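Local coordinates for cerato-platanin-like protein (Moniliophthora perniciosa, PDB 3SUM), which is of unknown function but belongs to the cerato-platanins, small disulfide-bonded proteins secreted by fungi, with a double-psi beta-barrel fold, at residues D9-N13 and V88-L93; E43-F47 and C124-N128. All coordinates share one frame; numbering follows the deposited sequence.

Contact 1 (D9-N13 and V88-L93)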
loop_
_atom_site.group_PDB
_atom_site.type_symbol
_atom_site.label_atom_id
_atom_site.label_comp_id
_atom_site.label_asym_id
_atom_site.label_seq_id
_atom_site.Cartn_x
_atom_site.Cartn_y
_atom_site.Cartn_z
ATOM N N ASP A 9 8.067 5.755 -7.033
ATOM C CA ASP A 9 7.616 7.075 -6.697
ATOM C C ASP A 9 6.168 7.302 -7.040
ATOM O O ASP A 9 5.492 8.086 -6.367
ATOM C CB ASP A 9 8.480 8.060 -7.510
ATOM C CG ASP A 9 8.172 9.522 -7.183
ATOM O OD1 ASP A 9 8.687 9.972 -6.129
ATOM O OD2 ASP A 9 7.461 10.184 -7.989
ATOM N N LYS A 10 5.639 6.578 -8.048
ATOM C CA LYS A 10 4.229 6.739 -8.414
ATOM C C LYS A 10 3.289 6.727 -7.204
ATOM O O LYS A 10 2.324 7.475 -7.102
ATOM C CB LYS A 10 3.778 5.571 -9.363
ATOM C CG LYS A 10 2.336 5.744 -9.809
ATOM C CD LYS A 10 1.961 4.601 -10.847
ATOM C CE LYS A 10 0.535 4.723 -11.398
ATOM N NZ LYS A 10 0.033 3.473 -12.231
ATOM N N PHE A 11 3.528 5.787 -6.298
ATOM C CA PHE A 11 2.599 5.550 -5.187
ATOM C C PHE A 11 2.742 6.548 -4.040
ATOM O O PHE A 11 2.031 6.458 -3.050
ATOM C CB PHE A 11 2.780 4.115 -4.765
ATOM C CG PHE A 11 2.584 3.228 -5.934
ATOM C CD1 PHE A 11 1.340 3.198 -6.570
ATOM C CD2 PHE A 11 3.636 2.478 -6.446
ATOM C CE1 PHE A 11 1.150 2.399 -7.754
ATOM C CE2 PHE A 11 3.471 1.687 -7.595
ATOM C CZ PHE A 11 2.210 1.625 -8.249
ATOM N N GLN A 12 3.630 7.506 -4.201
ATOM C CA GLN A 12 3.572 8.614 -3.233
ATOM C C GLN A 12 3.496 9.934 -3.966
ATOM O O GLN A 12 3.861 11.011 -3.412
ATOM C CB GLN A 12 4.747 8.585 -2.244
ATOM C CG GLN A 12 6.106 8.682 -2.829
ATOM C CD GLN A 12 7.131 8.628 -1.766
ATOM O OE1 GLN A 12 7.024 7.817 -0.843
ATOM N NE2 GLN A 12 8.111 9.563 -1.817
ATOM N N ASN A 13 3.012 9.839 -5.187
ATOM C CA ASN A 13 2.785 11.049 -5.983
ATOM C C ASN A 13 1.387 11.544 -5.767
ATOM O O ASN A 13 0.469 11.112 -6.452
ATOM C CB ASN A 13 3.065 10.784 -7.455
ATOM C CG ASN A 13 3.035 12.075 -8.297
ATOM O OD1 ASN A 13 2.479 13.113 -7.876
ATOM N ND2 ASN A 13 3.652 12.018 -9.486
ATOM N N VAL A 88 4.442 -3.263 -5.095
ATOM C CA VAL A 88 5.289 -2.146 -5.435
ATOM C C VAL A 88 4.792 -1.005 -4.586
ATOM O O VAL A 88 3.671 -0.560 -4.760
ATOM C CB VAL A 88 5.264 -1.767 -6.907
ATOM C CG1 VAL A 88 6.243 -0.519 -7.113
ATOM C CG2 VAL A 88 5.779 -2.983 -7.744
ATOM N N GLY A 89 5.636 -0.459 -3.721
ATOM C CA GLY A 89 5.079 0.517 -2.811
ATOM C C GLY A 89 5.747 1.877 -2.999
ATOM O O GLY A 89 6.764 2.035 -3.668
ATOM N N GLY A 90 5.155 2.870 -2.389
ATOM C CA GLY A 90 5.708 4.206 -2.398
ATOM C C GLY A 90 7.073 4.169 -1.811
ATOM O O GLY A 90 7.356 3.388 -0.933
ATOM N N THR A 91 7.909 5.075 -2.263
ATOM C CA THR A 91 9.290 5.126 -1.834
ATOM C C THR A 91 9.503 5.196 -0.297
ATOM O O THR A 91 10.284 4.412 0.278
ATOM C CB THR A 91 9.933 6.313 -2.542
ATOM O OG1 THR A 91 9.498 6.294 -3.923
ATOM C CG2 THR A 91 11.417 6.274 -2.425
ATOM N N ASP A 92 8.853 6.130 0.353
ATOM C CA ASP A 92 9.071 6.329 1.784
ATOM C C ASP A 92 8.524 5.120 2.551
ATOM O O ASP A 92 9.103 4.615 3.511
ATOM C CB ASP A 92 8.191 7.516 2.204
ATOM C CG ASP A 92 8.696 8.895 1.647
ATOM O OD1 ASP A 92 9.764 8.953 1.090
ATOM O OD2 ASP A 92 7.939 9.879 1.812
ATOM N N LEU A 93 7.359 4.642 2.130
ATOM C CA LEU A 93 6.829 3.411 2.743
ATOM C C LEU A 93 7.885 2.309 2.730
ATOM O O LEU A 93 8.175 1.657 3.741
ATOM C CB LEU A 93 5.559 2.988 1.975
ATOM C CG LEU A 93 5.161 1.521 2.045
ATOM C CD1 LEU A 93 4.628 1.262 3.487
ATOM C CD2 LEU A 93 4.117 1.163 1.002
HETATM O O HOH W 1 10.286 8.570 -4.870
HETATM O O HOH W 2 5.452 5.986 0.430
#
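The Phe11 ring meets Val88 with CE2, 3.6 Å from Val88 CG1, and the two side chains cross at about a right angle. Lys10 CB lies over the centre of one face of the ring, 4.1 Å above the plane. Val88 O and Gly90 N approach the ring obliquely. Phe11 CG is anti to its carbonyl carbon (chi1 -55°), which swings the ring toward the end of strand 86-89. Ala52 and Val78 also touch it, so it packs on the barrel strands.

The second flat group is the Gln12 amide. It stands across the Asp92 carboxylate, the planes 70° apart. Gln12 OE1 takes the N-H of Asp92, with 2.8 Å between OE1 and Asp92 N. This bond is nearly straight at 174°, its donor tilted out of the carbonyl plane. Gln12 NE2 gives a weak bond to Asp92 OD1 at 3.4 Å. OE1 also receives water 2, which accepts from Leu93 N. One amide oxygen thus serves two N-H groups of the first helical turn, one directly and one through water.

Gly90 is the N-cap of helix 91-97, where strand 86-89 of the double-psi beta-barrel gives way to helix. The short 3-10 segment 9-11 follows strand 4-7, which runs parallel beside strand 86-89. The contact therefore joins the exits of two adjacent barrel strands. Were Gln12 an alanine, Asp92 N would probably lose its direct acceptor, and water 2 one of its partners.

Gly90 is packed closely against Phe11 and Gln12, its N 3.6 Å from Phe11 CB. Thr91 OG1 lies 3.4 Å from Asp9 CA, and water 1 links that hydroxyl to Asp9 OD1.

Contact 2 (E43-F47 and C124-N128); sequences EVLNF and CCQQN
Leu45 meets Gln126 and Asn46 meets Cys125 where the type II turn from Val44 to Phe47 faces the 124-128 loop. The turn is closed by Phe47 N to Val44 O at 3.2 Å. Its two central residues make the contact.

Leu45 comes first. Both its methyls lie against the backbone carbonyl of Gln126, with Leu45 CD1 3.5 Å from Gln126 O. Its own carbonyl turns to water 3. That water donates to Leu45 O and Cys125 O and accepts from Gln127 NE2, so it ties the two loops together at three points.

Asn46 follows, with a positive phi of 79°, as suits the third place of a type II turn. CG is anti to the backbone N (chi1 -154°), and this carries the amide alongside Cys125. Asn46 CB is 3.3 Å from Cys125 O, and Asn46 ND2 is 3.5 Å from Cys125 SG. The N-H groups of ND2 are used beyond the contact, on Thr76 OG1 and Phe74 O. The side chains of Asn46 and Gln126 cross at about a right angle, and their amide planes are 65° apart, without a direct bond. Water 4 links the backbone N of Asn46 to Gln126 OE1, which lies 2.6 Å from the water.

Cys125 is held by its disulfide to Cys63, at the start of strand 63-68, and Cys124 by its disulfide to Cys133. Gln127 NE2 also bonds Gly61 O. The turn lies between helix 24-28 and strand 50-52 in the chain, while Asn46 and Cys125 both reach strand 71-79.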
loop_
_atom_site.group_PDB
_atom_site.type_symbol
_atom_site.label_atom_id
_atom_site.label_comp_id
_atom_site.label_asym_id
_atom_site.label_seq_id
_atom_site.Cartn_x
_atom_site.Cartn_y
_atom_site.Cartn_z
ATOM N N GLU A 43 -5.318 12.361 -1.882
ATOM C CA GLU A 43 -6.519 12.516 -1.067
ATOM C C GLU A 43 -7.057 11.219 -0.544
ATOM O O GLU A 43 -8.013 11.191 0.217
ATOM C CB GLU A 43 -7.623 13.215 -1.851
ATOM C CG GLU A 43 -7.186 14.566 -2.419
ATOM C CD GLU A 43 -8.169 15.048 -3.486
ATOM O OE1 GLU A 43 -8.560 14.274 -4.384
ATOM O OE2 GLU A 43 -8.527 16.210 -3.418
ATOM N N VAL A 44 -6.495 10.107 -1.022
ATOM C CA VAL A 44 -7.072 8.825 -0.658
ATOM C C VAL A 44 -6.613 8.455 0.743
ATOM O O VAL A 44 -5.445 8.660 1.115
ATOM C CB VAL A 44 -6.584 7.747 -1.690
ATOM C CG1 VAL A 44 -7.092 6.370 -1.277
ATOM C CG2 VAL A 44 -7.052 8.094 -3.095
ATOM N N LEU A 45 -7.501 7.922 1.538
ATOM C CA LEU A 45 -7.115 7.401 2.856
ATOM C C LEU A 45 -5.898 6.506 2.879
ATOM O O LEU A 45 -5.777 5.591 2.036
ATOM C CB LEU A 45 -8.306 6.621 3.447
ATOM C CG LEU A 45 -9.533 7.456 3.774
ATOM C CD1 LEU A 45 -10.712 6.572 3.982
ATOM C CD2 LEU A 45 -9.265 8.263 5.145
ATOM N N ASN A 46 -4.983 6.771 3.817
ATOM C CA ASN A 46 -3.740 6.058 4.008
ATOM C C ASN A 46 -2.605 6.400 3.063
ATOM O O ASN A 46 -1.595 5.733 3.085
ATOM C CB ASN A 46 -3.964 4.490 3.939
ATOM C CG ASN A 46 -2.935 3.715 4.720
ATOM O OD1 ASN A 46 -2.396 4.218 5.772
ATOM N ND2 ASN A 46 -2.595 2.516 4.224
ATOM N N PHE A 47 -2.749 7.447 2.266
ATOM C CA PHE A 47 -1.726 7.915 1.431
ATOM C C PHE A 47 -0.590 8.351 2.390
ATOM O O PHE A 47 -0.869 9.013 3.350
ATOM C CB PHE A 47 -2.216 9.190 0.681
ATOM C CG PHE A 47 -1.096 9.880 -0.103
ATOM C CD1 PHE A 47 -0.738 9.430 -1.360
ATOM C CD2 PHE A 47 -0.335 10.876 0.486
ATOM C CE1 PHE A 47 0.287 10.059 -2.085
ATOM C CE2 PHE A 47 0.663 11.488 -0.183
ATOM C CZ PHE A 47 1.009 11.100 -1.466
ATOM N N CYS A 124 -7.270 -0.748 9.619
ATOM C CA CYS A 124 -5.840 -0.591 9.740
ATOM C C CYS A 124 -5.276 0.352 8.696
ATOM O O CYS A 124 -4.171 0.857 8.832
ATOM C CB CYS A 124 -5.132 -1.981 9.625
ATOM S SG CYS A 124 -5.671 -3.093 10.902
ATOM N N CYS A 125 -5.992 0.511 7.578
ATOM C CA CYS A 125 -5.566 1.444 6.525
ATOM C C CYS A 125 -6.497 2.711 6.530
ATOM O O CYS A 125 -6.679 3.346 5.505
ATOM C CB CYS A 125 -5.643 0.759 5.152
ATOM S SG CYS A 125 -4.299 -0.441 4.944
ATOM N N GLN A 126 -7.067 3.003 7.702
ATOM C CA GLN A 126 -7.888 4.214 7.987
ATOM C C GLN A 126 -9.221 4.161 7.254
ATOM O O GLN A 126 -9.881 5.200 7.099
ATOM C CB GLN A 126 -7.131 5.502 7.574
ATOM C CG GLN A 126 -5.832 5.536 8.388
ATOM C CD GLN A 126 -4.904 6.631 8.035
ATOM O OE1 GLN A 126 -5.325 7.723 7.668
ATOM N NE2 GLN A 126 -3.577 6.357 8.202
ATOM N N GLN A 127 -9.649 2.974 6.851
ATOM C CA GLN A 127 -10.903 2.894 6.149
ATOM C C GLN A 127 -12.020 2.778 7.182
ATOM O O GLN A 127 -11.846 2.196 8.244
ATOM C CB GLN A 127 -10.900 1.724 5.196
ATOM C CG GLN A 127 -9.805 1.915 4.154
ATOM C CD GLN A 127 -9.696 0.668 3.263
ATOM O OE1 GLN A 127 -10.489 -0.262 3.410
ATOM N NE2 GLN A 127 -8.732 0.653 2.358
ATOM N N ASN A 128 -13.191 3.279 6.840
ATOM C CA ASN A 128 -14.261 3.258 7.837
ATOM C C ASN A 128 -15.018 1.930 7.736
ATOM O O ASN A 128 -16.150 1.874 7.254
ATOM C CB ASN A 128 -15.176 4.413 7.523
ATOM C CG ASN A 128 -16.404 4.460 8.443
ATOM O OD1 ASN A 128 -16.503 3.735 9.479
ATOM N ND2 ASN A 128 -17.313 5.372 8.112
HETATM O O HOH W 3 -6.797 3.089 2.788
HETATM O O HOH W 4 -5.194 9.191 5.549
#

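Overall arrangement
Contacts 1 and 2 lie in the same cerato-platanin domain, their centres about 15 Å apart. They meet through Phe47, the last residue of the turn in contact 2. Its ring packs on the 9-13 loop, with Phe47 CZ 3.5 Å from Gln12 O. Phe47 CE1 also lies 4.1 Å from Phe11 O, so the ring touches the loop at more than one residue. The segments alternate along the chain, so the two links cross in sequence. Strand 71-79 is common to both: Phe11 and Leu93 touch it from contact 1, and Asn46 and Cys125 from contact 2.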